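Local coordinates for DisA protein (Sorangium cellulosum, PDB 6CCA) that probably transfers methyl groups to carbon in disorazol biosynthesis, acting as the gem-dimethylating carbon methyltransferase of a polyketide assembly line, at residues R63-L68 with R156-C161; L70-D75 with A160-Y165; F384-P389 with L406-G411. All blocks are in the same frame, centred on the assembly; numbering follows the deposited sequence.

In the fold
Contacts 1 and 2 lie one after the other along the same two helices, 55-75 and 152-163, with centres 8 Å apart. They share Ala160 and Cys161 and meet directly where Leu68 CD1 packs 3.5 Å from Tyr162 CD1, so together they form one continuous helical interface. Contact 3 comes later in the chain, in the mixed sheet that also holds the parallel strands of the methyltransferase domain. Its centre is about 37 Å from that of contact 1 and about 42 Å from that of contact 2, on the opposite side of the chain's centre. The helical pair is thus distinct from the methyltransferase sheet, at whose antiparallel edge strands 384-385 and 387-389 flank strand 402-409.

Contact 1: R63-L68 with R156-C161; sequences RFSEDL and RLLWAC
Leu68 sets its two methyl branches against neighbouring residues of helix 152-163: CD1 comes 3.6 Å from Trp159 CZ3 on the benzo part of the indole, and CD2 sits 3.9 Å from Leu158 CB. The first torsion, with CG anti to the backbone N (chi1 -167°), carries the fork across to the other helix. Trp159 starts out beside the interface, yet its six-membered ring swings back to the CD1 branch and to the rim of Phe64, where Trp159 CE3 lies near the plane of the phenyl ring and 4.4 Å from Phe64 CZ. Leu158 supplies the middle of the contact. Its CD1 methyl lies 3.5 Å from Ser65 OG and 4.2 Å from Phe64 CE2, touching a hydroxyl and a ring from directions about a right angle apart. That hydroxyl is hydrogen-bonded to Leu61 O one turn earlier in its own helix, which satisfies it beside an apolar partner.

No hydrogen bond crosses between the segments, and 225 Å² is buried in total. The short axes run almost parallel, 7° apart, but stay 11.6 Å from each other, a spacing that large side chains bridge. Helix 135-146 packs against Phe64 and Trp159, while helix 342-346 reaches Ser65 and Leu158 through Leu346 and Phe343, so that both pack on the pair in the helical part of the chain.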
loop_
_atom_site.group_PDB
_atom_site.type_symbol
_atom_site.label_atom_id
_atom_site.label_comp_id
_atom_site.label_asym_id
_atom_site.label_seq_id
_atom_site.Cartn_x
_atom_site.Cartn_y
_atom_site.Cartn_z
ATOM N N ARG A 63 -14.752 -9.228 -8.647
ATOM C CA ARG A 63 -16.156 -9.442 -8.904
ATOM C C ARG A 63 -16.898 -9.762 -7.595
ATOM O O ARG A 63 -17.909 -9.237 -7.340
ATOM C CB ARG A 63 -16.370 -10.534 -9.941
ATOM C CG ARG A 63 -15.914 -10.201 -11.362
ATOM C CD ARG A 63 -16.106 -8.741 -11.806
ATOM N NE ARG A 63 -14.788 -8.136 -11.999
ATOM C CZ ARG A 63 -14.468 -6.855 -11.894
ATOM N NH1 ARG A 63 -15.330 -5.912 -11.653
ATOM N NH2 ARG A 63 -13.209 -6.540 -12.023
ATOM N N PHE A 64 -16.326 -10.615 -6.793
ATOM C CA PHE A 64 -16.864 -10.903 -5.487
ATOM C C PHE A 64 -17.070 -9.630 -4.649
ATOM O O PHE A 64 -18.068 -9.471 -4.017
ATOM C CB PHE A 64 -15.964 -11.911 -4.800
ATOM C CG PHE A 64 -16.286 -12.156 -3.356
ATOM C CD1 PHE A 64 -17.404 -12.855 -2.994
ATOM C CD2 PHE A 64 -15.435 -11.741 -2.375
ATOM C CE1 PHE A 64 -17.690 -13.086 -1.693
ATOM C CE2 PHE A 64 -15.709 -11.985 -1.054
ATOM C CZ PHE A 64 -16.841 -12.672 -0.720
ATOM N N SER A 65 -16.090 -8.737 -4.676
ATOM C CA SER A 65 -16.202 -7.509 -3.914
ATOM C C SER A 65 -17.435 -6.711 -4.347
ATOM O O SER A 65 -18.110 -6.132 -3.531
ATOM C CB SER A 65 -14.919 -6.673 -4.069
ATOM O OG SER A 65 -13.793 -7.382 -3.565
ATOM N N GLU A 66 -17.710 -6.672 -5.645
ATOM C CA GLU A 66 -18.881 -5.992 -6.163
ATOM C C GLU A 66 -20.189 -6.569 -5.596
ATOM O O GLU A 66 -21.056 -5.824 -5.146
ATOM C CB GLU A 66 -18.896 -6.125 -7.689
ATOM C CG GLU A 66 -17.800 -5.322 -8.339
ATOM C CD GLU A 66 -17.607 -5.659 -9.811
ATOM O OE1 GLU A 66 -18.149 -6.644 -10.323
ATOM O OE2 GLU A 66 -16.905 -4.874 -10.432
ATOM N N ASP A 67 -20.301 -7.897 -5.680
ATOM C CA ASP A 67 -21.447 -8.621 -5.184
ATOM C C ASP A 67 -21.650 -8.508 -3.670
ATOM O O ASP A 67 -22.732 -8.273 -3.174
ATOM C CB ASP A 67 -21.297 -10.057 -5.567
ATOM C CG ASP A 67 -21.336 -10.268 -7.123
ATOM O OD1 ASP A 67 -21.578 -9.309 -7.901
ATOM O OD2 ASP A 67 -20.965 -11.352 -7.534
ATOM N N LEU A 68 -20.537 -8.585 -2.942
ATOM C CA LEU A 68 -20.522 -8.407 -1.494
ATOM C C LEU A 68 -21.030 -7.030 -1.139
ATOM O O LEU A 68 -21.765 -6.875 -0.160
ATOM C CB LEU A 68 -19.044 -8.598 -0.998
ATOM C CG LEU A 68 -18.881 -8.762 0.521
ATOM C CD1 LEU A 68 -19.647 -9.951 1.142
ATOM C CD2 LEU A 68 -17.364 -8.818 0.786
ATOM N N ARG A 156 -10.971 -13.675 3.539
ATOM C CA ARG A 156 -11.169 -13.679 4.982
ATOM C C ARG A 156 -11.378 -12.266 5.517
ATOM O O ARG A 156 -12.350 -12.001 6.225
ATOM C CB ARG A 156 -9.978 -14.336 5.684
ATOM C CG ARG A 156 -10.050 -15.853 5.739
ATOM C CD ARG A 156 -9.032 -16.418 6.716
ATOM N NE ARG A 156 -9.295 -15.993 8.088
ATOM C CZ ARG A 156 -8.510 -15.173 8.780
ATOM N NH1 ARG A 156 -7.407 -14.686 8.227
ATOM N NH2 ARG A 156 -8.828 -14.840 10.023
ATOM N N LEU A 157 -10.466 -11.359 5.179
ATOM C CA LEU A 157 -10.571 -9.986 5.644
ATOM C C LEU A 157 -11.897 -9.321 5.160
ATOM O O LEU A 157 -12.538 -8.601 5.899
ATOM C CB LEU A 157 -9.380 -9.176 5.137
ATOM C CG LEU A 157 -9.484 -7.691 5.522
ATOM C CD1 LEU A 157 -9.633 -7.559 7.026
ATOM C CD2 LEU A 157 -8.269 -6.869 5.063
ATOM N N LEU A 158 -12.222 -9.463 3.861
ATOM C CA LEU A 158 -13.468 -8.871 3.357
ATOM C C LEU A 158 -14.666 -9.426 4.090
ATOM O O LEU A 158 -15.607 -8.703 4.377
ATOM C CB LEU A 158 -13.639 -9.153 1.889
ATOM C CG LEU A 158 -12.729 -8.385 0.963
ATOM C CD1 LEU A 158 -13.102 -8.730 -0.437
ATOM C CD2 LEU A 158 -12.968 -6.869 1.129
ATOM N N TRP A 159 -14.678 -10.729 4.344
ATOM C CA TRP A 159 -15.796 -11.358 5.078
ATOM C C TRP A 159 -15.914 -10.858 6.506
ATOM O O TRP A 159 -17.006 -10.527 6.952
ATOM C CB TRP A 159 -15.724 -12.895 5.027
ATOM C CG TRP A 159 -17.034 -13.533 5.385
ATOM C CD1 TRP A 159 -17.350 -14.145 6.569
ATOM C CD2 TRP A 159 -18.243 -13.475 4.624
ATOM N NE1 TRP A 159 -18.677 -14.526 6.540
ATOM C CE2 TRP A 159 -19.248 -14.100 5.378
ATOM C CE3 TRP A 159 -18.550 -12.984 3.367
ATOM C CZ2 TRP A 159 -20.534 -14.301 4.889
ATOM C CZ3 TRP A 159 -19.833 -13.124 2.897
ATOM C CH2 TRP A 159 -20.814 -13.803 3.649
ATOM N N ALA A 160 -14.785 -10.620 7.184
ATOM C CA ALA A 160 -14.822 -10.039 8.527
ATOM C C ALA A 160 -15.397 -8.611 8.488
ATOM O O ALA A 160 -16.171 -8.207 9.356
ATOM C CB ALA A 160 -13.424 -10.068 9.177
ATOM N N CYS A 161 -15.037 -7.847 7.479
ATOM C CA CYS A 161 -15.547 -6.487 7.352
ATOM C C CYS A 161 -17.050 -6.570 7.021
ATOM O O CYS A 161 -17.848 -5.847 7.592
ATOM C CB CYS A 161 -14.845 -5.741 6.226
ATOM S SG CYS A 161 -13.130 -5.285 6.656
#

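Contact 2: L70-D75 with A160-Y165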
loop_
_atom_site.group_PDB
_atom_site.type_symbol
_atom_site.label_atom_id
_atom_site.label_comp_id
_atom_site.label_asym_id
_atom_site.label_seq_id
_atom_site.Cartn_x
_atom_site.Cartn_y
_atom_site.Cartn_z
ATOM N N LEU A 70 -23.044 -5.094 -2.926
ATOM C CA LEU A 70 -24.502 -5.055 -3.108
ATOM C C LEU A 70 -25.209 -5.671 -1.876
ATOM O O LEU A 70 -26.186 -5.087 -1.323
ATOM C CB LEU A 70 -24.913 -5.768 -4.347
ATOM C CG LEU A 70 -26.433 -5.772 -4.655
ATOM C CD1 LEU A 70 -27.080 -4.395 -4.656
ATOM C CD2 LEU A 70 -26.708 -6.503 -5.993
ATOM N N CYS A 71 -24.689 -6.813 -1.429
ATOM C CA CYS A 71 -25.190 -7.486 -0.229
ATOM C C CYS A 71 -25.135 -6.586 0.995
ATOM O O CYS A 71 -26.124 -6.541 1.754
ATOM C CB CYS A 71 -24.500 -8.819 -0.009
ATOM S SG CYS A 71 -25.423 -9.891 1.137
ATOM N N ILE A 72 -24.066 -5.804 1.189
ATOM C CA ILE A 72 -23.998 -4.901 2.335
ATOM C C ILE A 72 -25.148 -3.863 2.312
ATOM O O ILE A 72 -25.886 -3.657 3.295
ATOM C CB ILE A 72 -22.642 -4.159 2.334
ATOM C CG1 ILE A 72 -21.543 -5.158 2.722
ATOM C CG2 ILE A 72 -22.693 -2.934 3.259
ATOM C CD1 ILE A 72 -20.134 -4.720 2.405
ATOM N N PHE A 73 -25.331 -3.218 1.186
ATOM C CA PHE A 73 -26.520 -2.330 1.053
ATOM C C PHE A 73 -27.866 -3.045 1.340
ATOM O O PHE A 73 -28.738 -2.476 2.053
ATOM C CB PHE A 73 -26.533 -1.659 -0.312
ATOM C CG PHE A 73 -25.571 -0.507 -0.434
ATOM C CD1 PHE A 73 -25.925 0.760 0.024
ATOM C CD2 PHE A 73 -24.355 -0.680 -1.028
ATOM C CE1 PHE A 73 -25.056 1.840 -0.098
ATOM C CE2 PHE A 73 -23.471 0.383 -1.169
ATOM C CZ PHE A 73 -23.811 1.646 -0.725
ATOM N N GLN A 74 -28.057 -4.247 0.788
ATOM C CA GLN A 74 -29.293 -4.983 0.998
ATOM C C GLN A 74 -29.498 -5.288 2.452
ATOM O O GLN A 74 -30.630 -5.105 2.983
ATOM C CB GLN A 74 -29.340 -6.265 0.208
ATOM C CG GLN A 74 -29.324 -5.994 -1.273
ATOM C CD GLN A 74 -29.396 -7.194 -2.122
ATOM O OE1 GLN A 74 -29.051 -8.324 -1.714
ATOM N NE2 GLN A 74 -29.849 -6.984 -3.361
ATOM N N ASP A 75 -28.413 -5.712 3.127
ATOM C CA ASP A 75 -28.455 -5.852 4.593
ATOM C C ASP A 75 -28.850 -4.573 5.296
ATOM O O ASP A 75 -29.398 -4.649 6.344
ATOM C CB ASP A 75 -27.102 -6.249 5.160
ATOM C CG ASP A 75 -26.687 -7.664 4.749
ATOM O OD1 ASP A 75 -27.528 -8.486 4.331
ATOM O OD2 ASP A 75 -25.497 -7.987 4.873
ATOM N N ALA A 160 -14.785 -10.620 7.184
ATOM C CA ALA A 160 -14.822 -10.039 8.527
ATOM C C ALA A 160 -15.397 -8.611 8.488
ATOM O O ALA A 160 -16.171 -8.207 9.356
ATOM C CB ALA A 160 -13.424 -10.068 9.177
ATOM N N CYS A 161 -15.037 -7.847 7.479
ATOM C CA CYS A 161 -15.547 -6.487 7.352
ATOM C C CYS A 161 -17.050 -6.570 7.021
ATOM O O CYS A 161 -17.848 -5.847 7.592
ATOM C CB CYS A 161 -14.845 -5.741 6.226
ATOM S SG CYS A 161 -13.130 -5.285 6.656
ATOM N N TYR A 162 -17.396 -7.450 6.063
ATOM C CA TYR A 162 -18.799 -7.673 5.640
ATOM C C TYR A 162 -19.734 -7.860 6.833
ATOM O O TYR A 162 -20.803 -7.194 6.998
ATOM C CB TYR A 162 -18.917 -8.850 4.670
ATOM C CG TYR A 162 -20.355 -9.316 4.597
ATOM C CD1 TYR A 162 -21.274 -8.609 3.887
ATOM C CD2 TYR A 162 -20.782 -10.442 5.253
ATOM C CE1 TYR A 162 -22.609 -8.975 3.852
ATOM C CE2 TYR A 162 -22.120 -10.818 5.269
ATOM C CZ TYR A 162 -23.035 -10.088 4.552
ATOM O OH TYR A 162 -24.380 -10.410 4.547
ATOM N N ARG A 163 -19.301 -8.740 7.717
ATOM C CA ARG A 163 -20.141 -9.032 8.886
ATOM C C ARG A 163 -20.441 -7.840 9.747
ATOM O O ARG A 163 -21.486 -7.841 10.456
ATOM C CB ARG A 163 -19.567 -10.195 9.694
ATOM C CG ARG A 163 -19.528 -11.511 8.941
ATOM C CD ARG A 163 -19.008 -12.674 9.803
ATOM N NE ARG A 163 -20.052 -13.102 10.734
ATOM C CZ ARG A 163 -19.953 -13.115 12.031
ATOM N NH1 ARG A 163 -18.823 -12.767 12.617
ATOM N NH2 ARG A 163 -21.000 -13.574 12.781
ATOM N N ARG A 164 -19.578 -6.828 9.779
ATOM C CA ARG A 164 -19.816 -5.685 10.602
ATOM C C ARG A 164 -20.023 -4.446 9.834
ATOM O O ARG A 164 -19.944 -3.307 10.404
ATOM C CB ARG A 164 -18.583 -5.474 11.515
ATOM C CG ARG A 164 -18.217 -6.708 12.293
ATOM C CD ARG A 164 -19.194 -6.970 13.384
ATOM N NE ARG A 164 -19.348 -5.849 14.322
ATOM C CZ ARG A 164 -18.502 -5.564 15.319
ATOM N NH1 ARG A 164 -17.391 -6.247 15.515
ATOM N NH2 ARG A 164 -18.795 -4.576 16.144
ATOM N N TYR A 165 -20.214 -4.575 8.514
ATOM C CA TYR A 165 -20.142 -3.366 7.631
ATOM C C TYR A 165 -21.165 -2.259 7.964
ATOM O O TYR A 165 -20.819 -1.087 7.985
ATOM C CB TYR A 165 -20.196 -3.727 6.108
ATOM C CG TYR A 165 -19.144 -2.934 5.309
ATOM C CD1 TYR A 165 -19.437 -1.660 4.791
ATOM C CD2 TYR A 165 -17.854 -3.457 5.108
ATOM C CE1 TYR A 165 -18.485 -0.959 4.108
ATOM C CE2 TYR A 165 -16.866 -2.750 4.404
ATOM C CZ TYR A 165 -17.191 -1.513 3.895
ATOM O OH TYR A 165 -16.228 -0.787 3.221
HETATM O O HOH W 1 -23.621 -6.790 6.364
#
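The Tyr165 ring takes the CD1 methyl of Ile72 over one face, 3.9 Å from the ring centroid and 24° off the normal, a CH-pi contact; Cys161 C of its own segment lies at the ring edge, in plane. The Tyr162 ring is met differently: Ile72 CG1 touches its edge, 3.7 Å from Tyr162 CD1, and Cys71 SG approaches obliquely, 5.1 Å from the centroid, as a sulfur-aromatic contact. Outside the segments, Trp159 stacks on Tyr162.

Ile72 thus serves both tyrosines from a single side chain. With CG1 beside the backbone N (chi1 -72°) and CD1 extended beyond it, the longer branch passes the rim of Tyr162 before ending over Tyr165, while CG2 rests against Tyr165 CD1 and CB.

At the far end of its ring, Tyr162 OH lies 2.7 Å from Asp75 OD2 in a weak hydrogen bond whose proton is not settled, with the carboxylate and ring planes 53° apart. A water donates to the same Asp75 OD2 at 2.7 Å and to Tyr162 O at 2.9 Å. Tyr165 OH turns to Leu346 O. Continuing the parallel helix pair of contact 1, these groups tie the C-terminal ends of helices 55-75 and 152-163 and the start of helix 165-169.

Chemically, the contact grades from apolar around Ile72 to polar at Asp75. Lys135 NZ hydrogen-bonds to Tyr162 OH and forms a long, weak ion pair with Asp75 OD1; its positive charge would be expected to offset that of the carboxylate and favour the ionised form of Asp75.

Contact 3: F384-P389 with L406-G411; sequences FRRVAP and LAESDG
The strands run antiparallel, those of 387-389 and 406-409 at 169° and 4.7 Å between axes, and a beta bulge shifts the register by one residue between the hydrogen-bonded pairs Arg385-Glu408 and Ala388-Leu406. Each pair is closed by two backbone bonds: Arg385 N to Glu408 O spans 2.8 Å, and Ala388 N to Leu406 O spans 2.7 Å and is nearly straight. The chain turns its corner at Arg386, whose positive phi of 55° marks the irregular residue.

Because of this corner, the side chains of Arg385 and Arg386 both reach Glu408 OE1. Glu408 extends fully beyond CG, with CG anti to its backbone N (chi1 175°). The Arg386 side chain runs alongside Glu408, pointing the same way, and its NH1 meets OE1 at 2.8 Å on the syn lone pair, with OE1 tilted out of the guanidinium plane. Arg385 NH2 bonds to the same oxygen at 3.3 Å from above the carboxylate plane, keeping OE1 in the plane of its guanidinium, and NE adds a weak bond. One oxygen is thus gripped by two arginines in a salt-bridge network, while Glu408 OE2 accepts from Leu34 N. Asp410 CA lies over one face of the Arg385 guanidinium, toward its rim.

The other face of the sheet carries Phe384, whose CD2 packs 3.7 Å from Ala407 CB and whose CE2 lies 4.1 Å from Ser409 CB. Ser409 OG accepts from Gly411 N in an ST turn as the strand ends.

Helix 372-381 packs through Leu379 on Phe384 and Val387, and helix 34-41 meets Arg386, Ala388 and Leu406. Strand 402-409 lies in the sheet between these edge strands and strand 330-337, to which Ala407 bonds at Leu332, the reversed hairpin that ends the sheet as in class I methyltransferases.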
loop_
_atom_site.group_PDB
_atom_site.type_symbol
_atom_site.label_atom_id
_atom_site.label_comp_id
_atom_site.label_asym_id
_atom_site.label_seq_id
_atom_site.Cartn_x
_atom_site.Cartn_y
_atom_site.Cartn_z
ATOM N N PHE A 384 13.878 12.695 -9.313
ATOM C CA PHE A 384 14.540 11.446 -9.300
ATOM C C PHE A 384 14.862 11.062 -10.734
ATOM O O PHE A 384 14.128 11.506 -11.626
ATOM C CB PHE A 384 13.624 10.355 -8.652
ATOM C CG PHE A 384 13.391 10.557 -7.186
ATOM C CD1 PHE A 384 12.378 11.400 -6.730
ATOM C CD2 PHE A 384 14.139 9.864 -6.219
ATOM C CE1 PHE A 384 12.137 11.591 -5.352
ATOM C CE2 PHE A 384 13.895 10.044 -4.844
ATOM C CZ PHE A 384 12.880 10.913 -4.410
ATOM N N ARG A 385 15.859 10.208 -10.921
ATOM C CA ARG A 385 16.259 9.638 -12.211
ATOM C C ARG A 385 16.277 8.121 -12.213
ATOM O O ARG A 385 16.191 7.516 -11.195
ATOM C CB ARG A 385 17.672 10.089 -12.580
ATOM C CG ARG A 385 18.042 11.414 -12.022
ATOM C CD ARG A 385 19.402 11.863 -12.407
ATOM N NE ARG A 385 20.365 11.223 -11.534
ATOM C CZ ARG A 385 21.387 11.832 -10.990
ATOM N NH1 ARG A 385 21.561 13.114 -11.175
ATOM N NH2 ARG A 385 22.227 11.132 -10.270
ATOM N N ARG A 386 16.428 7.528 -13.384
ATOM C CA ARG A 386 16.482 6.098 -13.536
ATOM C C ARG A 386 15.250 5.449 -12.924
ATOM O O ARG A 386 15.297 4.340 -12.536
ATOM C CB ARG A 386 17.724 5.537 -12.857
ATOM C CG ARG A 386 18.891 5.207 -13.734
ATOM C CD ARG A 386 20.000 6.169 -13.337
ATOM N NE ARG A 386 20.228 7.049 -14.393
ATOM C CZ ARG A 386 21.032 8.088 -14.418
ATOM N NH1 ARG A 386 21.730 8.510 -13.385
ATOM N NH2 ARG A 386 21.096 8.719 -15.532
ATOM N N VAL A 387 14.180 6.204 -12.859
ATOM C CA VAL A 387 12.992 5.712 -12.211
ATOM C C VAL A 387 12.527 4.421 -12.861
ATOM O O VAL A 387 12.350 4.359 -14.037
ATOM C CB VAL A 387 11.884 6.743 -12.131
ATOM C CG1 VAL A 387 10.732 6.172 -11.355
ATOM C CG2 VAL A 387 12.362 7.997 -11.461
ATOM N N ALA A 388 12.411 3.384 -12.054
ATOM C CA ALA A 388 12.139 2.032 -12.529
ATOM C C ALA A 388 11.033 1.305 -11.787
ATOM O O ALA A 388 11.285 0.610 -10.790
ATOM C CB ALA A 388 13.410 1.208 -12.546
ATOM N N PRO A 389 9.787 1.440 -12.269
ATOM C CA PRO A 389 8.772 0.524 -11.859
ATOM C C PRO A 389 9.155 -0.792 -12.488
ATOM O O PRO A 389 9.466 -0.841 -13.724
ATOM C CB PRO A 389 7.500 1.089 -12.455
ATOM C CG PRO A 389 7.823 2.448 -12.926
ATOM C CD PRO A 389 9.300 2.440 -13.216
ATOM N N LEU A 406 11.699 1.691 -8.050
ATOM C CA LEU A 406 13.026 2.179 -7.626
ATOM C C LEU A 406 13.299 3.536 -8.262
ATOM O O LEU A 406 12.919 3.771 -9.409
ATOM C CB LEU A 406 14.134 1.212 -8.025
ATOM C CG LEU A 406 13.869 -0.275 -7.695
ATOM C CD1 LEU A 406 14.941 -1.158 -8.281
ATOM C CD2 LEU A 406 13.805 -0.489 -6.241
ATOM N N ALA A 407 13.905 4.440 -7.514
ATOM C CA ALA A 407 14.193 5.770 -8.037
ATOM C C ALA A 407 15.483 6.312 -7.380
ATOM O O ALA A 407 15.738 6.036 -6.202
ATOM C CB ALA A 407 13.064 6.667 -7.695
ATOM N N GLU A 408 16.283 7.022 -8.173
ATOM C CA GLU A 408 17.594 7.547 -7.736
ATOM C C GLU A 408 17.475 9.042 -7.547
ATOM O O GLU A 408 17.020 9.815 -8.425
ATOM C CB GLU A 408 18.628 7.199 -8.804
ATOM C CG GLU A 408 20.028 7.754 -8.602
ATOM C CD GLU A 408 20.921 7.305 -9.746
ATOM O OE1 GLU A 408 21.028 8.106 -10.661
ATOM O OE2 GLU A 408 21.505 6.175 -9.692
ATOM N N SER A 409 17.874 9.495 -6.387
ATOM C CA SER A 409 17.743 10.899 -6.087
ATOM C C SER A 409 18.874 11.672 -6.756
ATOM O O SER A 409 20.005 11.237 -6.721
ATOM C CB SER A 409 17.878 11.156 -4.594
ATOM O OG SER A 409 17.736 12.533 -4.376
ATOM N N ASP A 410 18.546 12.832 -7.311
ATOM C CA ASP A 410 19.547 13.704 -7.902
ATOM C C ASP A 410 20.235 14.557 -6.838
ATOM O O ASP A 410 21.128 15.342 -7.155
ATOM C CB ASP A 410 18.913 14.604 -8.965
ATOM C CG ASP A 410 18.017 15.671 -8.368
ATOM O OD1 ASP A 410 17.729 15.596 -7.155
ATOM O OD2 ASP A 410 17.602 16.584 -9.111
ATOM N N GLY A 411 19.826 14.407 -5.579
ATOM C CA GLY A 411 20.447 15.196 -4.509
ATOM C C GLY A 411 19.957 16.637 -4.359
ATOM O O GLY A 411 20.525 17.387 -3.532
#